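Local coordinates for protein vacuolar aminopeptidase 1 (Saccharomyces cerevisiae, PDB 5JGF) that removes amino acids from the N-termini of peptides as a zinc-dependent vacuolar aminopeptidase and travels to the vacuole as the main cargo of the Cvt pathway, at residues A94-L99 and A117-T122; R130-G135 and L238-V243. All coordinates share one frame; numbering follows the deposited sequence.

Interaction 1. Residues A94-L99 and A117-T122; sequences ALTVKL and APYGGT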
# COMPACT_ATOMS: atom_id res chain seq x y z
N ALA D 94 -13.04 10.52 39.37
CA ALA D 94 -11.91 9.75 38.87
C ALA D 94 -12.42 8.82 37.77
O ALA D 94 -13.61 8.50 37.73
CB ALA D 94 -11.29 8.94 39.98
N LEU D 95 -11.53 8.40 36.88
CA LEU D 95 -11.93 7.49 35.82
C LEU D 95 -12.62 6.29 36.45
O LEU D 95 -12.15 5.75 37.46
CB LEU D 95 -10.72 7.02 35.01
CG LEU D 95 -10.52 7.74 33.67
CD1 LEU D 95 -10.31 9.23 33.91
CD2 LEU D 95 -9.31 7.14 32.95
N THR D 96 -13.74 5.88 35.87
CA THR D 96 -14.47 4.74 36.40
C THR D 96 -15.35 4.12 35.33
O THR D 96 -15.24 4.45 34.14
CB THR D 96 -15.32 5.18 37.63
OG1 THR D 96 -15.86 4.02 38.27
CG2 THR D 96 -16.47 6.09 37.20
N VAL D 97 -16.22 3.22 35.75
CA VAL D 97 -17.16 2.55 34.85
C VAL D 97 -18.54 2.74 35.46
O VAL D 97 -18.74 2.48 36.64
CB VAL D 97 -16.82 1.04 34.73
CG1 VAL D 97 -17.89 0.33 33.92
CG2 VAL D 97 -15.47 0.87 34.06
N LYS D 98 -19.48 3.21 34.65
CA LYS D 98 -20.84 3.49 35.12
C LYS D 98 -21.86 2.48 34.62
O LYS D 98 -21.85 2.12 33.45
CB LYS D 98 -21.28 4.88 34.64
CG LYS D 98 -20.47 6.05 35.17
CD LYS D 98 -20.84 6.32 36.62
CE LYS D 98 -20.27 7.64 37.11
NZ LYS D 98 -20.76 7.92 38.49
N LEU D 99 -22.75 2.03 35.50
CA LEU D 99 -23.80 1.13 35.05
C LEU D 99 -24.67 1.97 34.13
O LEU D 99 -24.88 3.16 34.39
CB LEU D 99 -24.65 0.62 36.22
CG LEU D 99 -24.29 -0.77 36.76
CD1 LEU D 99 -22.94 -0.71 37.44
CD2 LEU D 99 -25.37 -1.22 37.73
N ALA D 117 -20.93 1.62 30.92
CA ALA D 117 -20.31 2.58 30.02
C ALA D 117 -19.08 3.18 30.69
O ALA D 117 -19.02 3.28 31.92
CB ALA D 117 -21.31 3.69 29.67
N PRO D 118 -18.08 3.58 29.90
CA PRO D 118 -16.88 4.16 30.49
C PRO D 118 -17.06 5.63 30.88
O PRO D 118 -17.74 6.38 30.18
CB PRO D 118 -15.85 4.00 29.38
CG PRO D 118 -16.68 4.27 28.15
CD PRO D 118 -17.97 3.51 28.43
N TYR D 119 -16.48 6.01 32.01
CA TYR D 119 -16.51 7.40 32.46
C TYR D 119 -15.04 7.77 32.28
O TYR D 119 -14.20 7.41 33.10
CB TYR D 119 -16.90 7.50 33.94
CG TYR D 119 -16.81 8.92 34.47
CD1 TYR D 119 -17.82 9.85 34.21
CD2 TYR D 119 -15.69 9.35 35.19
CE1 TYR D 119 -17.71 11.18 34.65
CE2 TYR D 119 -15.57 10.67 35.63
CZ TYR D 119 -16.59 11.58 35.36
OH TYR D 119 -16.48 12.88 35.80
N GLY D 120 -14.73 8.48 31.21
CA GLY D 120 -13.34 8.80 30.95
C GLY D 120 -12.77 7.60 30.18
O GLY D 120 -13.53 6.72 29.77
N GLY D 121 -11.45 7.55 30.02
CA GLY D 121 -10.83 6.47 29.27
C GLY D 121 -10.62 5.13 29.97
O GLY D 121 -9.49 4.69 30.14
N THR D 122 -11.71 4.47 30.36
CA THR D 122 -11.61 3.18 31.02
C THR D 122 -12.03 2.05 30.08
O THR D 122 -12.13 2.25 28.87
CB THR D 122 -12.49 3.13 32.29
OG1 THR D 122 -13.86 3.36 31.93
CG2 THR D 122 -12.05 4.19 33.29
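Thr96 O is held by two donors arriving from opposite faces of its carbonyl plane: Thr122 OG1 at 2.8 Å and Tyr119 N at 2.9 Å. The Tyr119 bond belongs to an antiparallel pairing of strand 96-99 with the end of strand 112-119, inside the six-stranded sheet of this M18 peptidase. Thr96 and Tyr119 form one hydrogen-bonded pair, Lys98 and Ala117 the next; Val97 faces Pro118 between them, a non-hydrogen-bonded place where proline's missing N-H costs this pairing nothing. Beyond Tyr119 the chain turns through Gly120 and Gly121, the latter centring an inverse gamma turn, and brings Thr122 back alongside strand 96-99, on the Val97 face. Gly120 has backbone angles that call for glycine, and a beta carbon there would also strike Leu95 CD1. With its hydroxyl lodged between backbone N and carbonyl carbon (chi1 60°), Thr122 aims OG1 at Thr96 O and leaves CG2 to meet Leu95 CB at 3.6 Å.

On the Tyr119 face of the sheet, Thr96 CG2 packs against Tyr119 CB at 3.6 Å, while the Lys98 chain, bent at chi2, runs beside the tyrosine in the same direction. Its NZ is salt-bridged to Asp237 and Asp239; at 5.9 Å from the Tyr119 ring centroid it can add at most a weak cation-pi attraction. Tyr119 OH bonds to Asp93 and Asn297. Leu95, whose side chain also touches the zinc ligands Glu299 and His438, joins this turn to the rim of the metal site: its CD2 lies 3.7 Å from Gly121 N.

Interaction 2. Residues R130-G135 and L238-V243; sequences RDLGIG and LDLFDV
The Phe241 ring lies across the glycine-lined backbone of strand 132-135, with Gly133 O over the centre of one face, 3.8 Å above the plane. The two segments are antiparallel neighbours in the six-stranded sheet, and Gly133 and Gly135 occupy its hydrogen-bonded positions opposite Phe241 and Asp239. Having no side chains, they leave a shallow trough for the ring. A chi1 of 47° folds Phe241 back over the partner strand, bringing CE2 to 3.3 Å from Gly135 N. Val243 fills the other end of the trough, its CG1 tight at 3.4 Å from Gly133 CA. A beta carbon on Gly133 would collide with this methyl and crowd the ring, so glycine fits here.

The opposite face is ridged by branched aliphatic residues. Ile134 touches Leu238 and Leu240, crossing each at an angle: its CD1 meets Leu238 CD1 at 3.8 Å, and its CB meets Leu240 CD2 at 3.9 Å. Leu218 and Val222 of helix 216-226 cover Ile134 and Leu238 respectively.

Before Leu132, beside Asp242, the contact becomes polar. Arg130 NH1 and Asp242 OD2, 4.3 Å apart and beyond salt-bridge range, share a water. Arg130 NE bonds to Leu126 O and Asp242 OD1 to Gln244 N. Asp131 is salt-bridged to Arg441, and Arg130 NH1 bonded to Asp129 O, both of a neighbouring subunit. A second water accepts from Asp131 N at 2.9 Å and donates to Asp242 OD1 at 2.7 Å.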
# COMPACT_ATOMS: atom_id res chain seq x y z
N ARG D 130 -9.49 -7.45 36.69
CA ARG D 130 -9.37 -6.67 37.92
C ARG D 130 -10.64 -6.98 38.72
O ARG D 130 -11.72 -7.08 38.14
CB ARG D 130 -9.30 -5.18 37.60
CG ARG D 130 -8.09 -4.77 36.75
CD ARG D 130 -6.81 -4.66 37.57
NE ARG D 130 -5.68 -4.23 36.74
CZ ARG D 130 -4.51 -3.84 37.22
NH1 ARG D 130 -4.29 -3.82 38.53
NH2 ARG D 130 -3.55 -3.46 36.39
N ASP D 131 -10.50 -7.13 40.04
CA ASP D 131 -11.65 -7.42 40.90
C ASP D 131 -12.47 -6.14 41.05
O ASP D 131 -12.00 -5.18 41.67
CB ASP D 131 -11.17 -7.87 42.29
CG ASP D 131 -10.48 -9.22 42.27
OD1 ASP D 131 -10.14 -9.73 41.18
OD2 ASP D 131 -10.27 -9.78 43.37
N LEU D 132 -13.68 -6.13 40.52
CA LEU D 132 -14.52 -4.94 40.57
C LEU D 132 -15.69 -4.98 41.54
O LEU D 132 -16.52 -5.89 41.50
CB LEU D 132 -15.06 -4.62 39.17
CG LEU D 132 -14.02 -4.50 38.05
CD1 LEU D 132 -14.73 -4.18 36.74
CD2 LEU D 132 -13.00 -3.41 38.40
N GLY D 133 -15.76 -3.97 42.41
CA GLY D 133 -16.86 -3.87 43.34
C GLY D 133 -17.86 -2.92 42.73
O GLY D 133 -17.60 -2.32 41.68
N ILE D 134 -19.02 -2.77 43.36
CA ILE D 134 -20.04 -1.87 42.85
C ILE D 134 -20.45 -0.94 43.99
O ILE D 134 -20.47 -1.33 45.15
CB ILE D 134 -21.27 -2.64 42.32
CG1 ILE D 134 -22.26 -1.67 41.68
CG2 ILE D 134 -21.92 -3.46 43.45
CD1 ILE D 134 -23.36 -2.37 40.86
N GLY D 135 -20.76 0.31 43.65
CA GLY D 135 -21.15 1.25 44.69
C GLY D 135 -21.62 2.55 44.11
O GLY D 135 -21.46 2.81 42.91
N LEU D 238 -24.54 4.16 39.93
CA LEU D 238 -23.52 3.27 40.47
C LEU D 238 -22.29 3.13 39.57
O LEU D 238 -22.39 3.19 38.35
CB LEU D 238 -24.11 1.88 40.71
CG LEU D 238 -25.40 1.82 41.55
CD1 LEU D 238 -25.84 0.36 41.72
CD2 LEU D 238 -25.15 2.46 42.91
N ASP D 239 -21.13 2.94 40.21
CA ASP D 239 -19.85 2.76 39.53
C ASP D 239 -19.38 1.34 39.76
O ASP D 239 -19.86 0.65 40.67
CB ASP D 239 -18.73 3.60 40.16
CG ASP D 239 -18.92 5.09 40.05
OD1 ASP D 239 -18.02 5.79 40.55
OD2 ASP D 239 -19.92 5.55 39.48
N LEU D 240 -18.42 0.93 38.94
CA LEU D 240 -17.75 -0.35 39.10
C LEU D 240 -16.33 0.16 39.32
O LEU D 240 -15.87 1.04 38.58
CB LEU D 240 -17.81 -1.21 37.84
CG LEU D 240 -19.13 -1.93 37.57
CD1 LEU D 240 -18.89 -2.95 36.46
CD2 LEU D 240 -19.62 -2.63 38.83
N PHE D 241 -15.64 -0.36 40.33
CA PHE D 241 -14.30 0.11 40.64
C PHE D 241 -13.44 -1.01 41.20
O PHE D 241 -13.95 -2.02 41.66
CB PHE D 241 -14.40 1.24 41.66
CG PHE D 241 -15.31 0.91 42.81
CD1 PHE D 241 -14.89 0.07 43.84
CD2 PHE D 241 -16.62 1.38 42.83
CE1 PHE D 241 -15.76 -0.30 44.87
CE2 PHE D 241 -17.50 1.02 43.86
CZ PHE D 241 -17.07 0.18 44.88
N ASP D 242 -12.12 -0.81 41.17
CA ASP D 242 -11.17 -1.79 41.68
C ASP D 242 -11.27 -1.84 43.20
O ASP D 242 -11.16 -0.80 43.86
CB ASP D 242 -9.74 -1.39 41.28
CG ASP D 242 -8.74 -2.52 41.47
OD1 ASP D 242 -8.99 -3.42 42.30
OD2 ASP D 242 -7.69 -2.50 40.79
N VAL D 243 -11.48 -3.03 43.76
CA VAL D 243 -11.58 -3.18 45.21
C VAL D 243 -10.26 -3.54 45.87
O VAL D 243 -10.23 -3.80 47.07
CB VAL D 243 -12.62 -4.26 45.61
CG1 VAL D 243 -14.01 -3.84 45.19
CG2 VAL D 243 -12.24 -5.60 45.00
O HOH W 1 -5.94 -4.40 40.77
O HOH W 2 -8.57 -6.05 41.90

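How the interactions relate
Interactions 1 and 2 belong to one antiparallel sheet and meet where strand 96-99 lies next to strand 233-242; Val97 O probably accepts a hydrogen bond from Leu240 N at that seam, and Thr96 OG1 makes a weak one with Leu240 O. Both are largely buried, but interaction 2 is wholly so, whereas interaction 1 has the exposed Gly121 in its turn. The 94-99/117-122 pair begins beside the zinc site at Leu95 and adds a threonine hydroxyl and a tight turn to its backbone pairing; the 130-135/238-243 pair, farther from the metals, has an aliphatic face under a helix and a watery, charged end. Both border other subunits, interaction 1 by packing, interaction 2 also by a salt bridge.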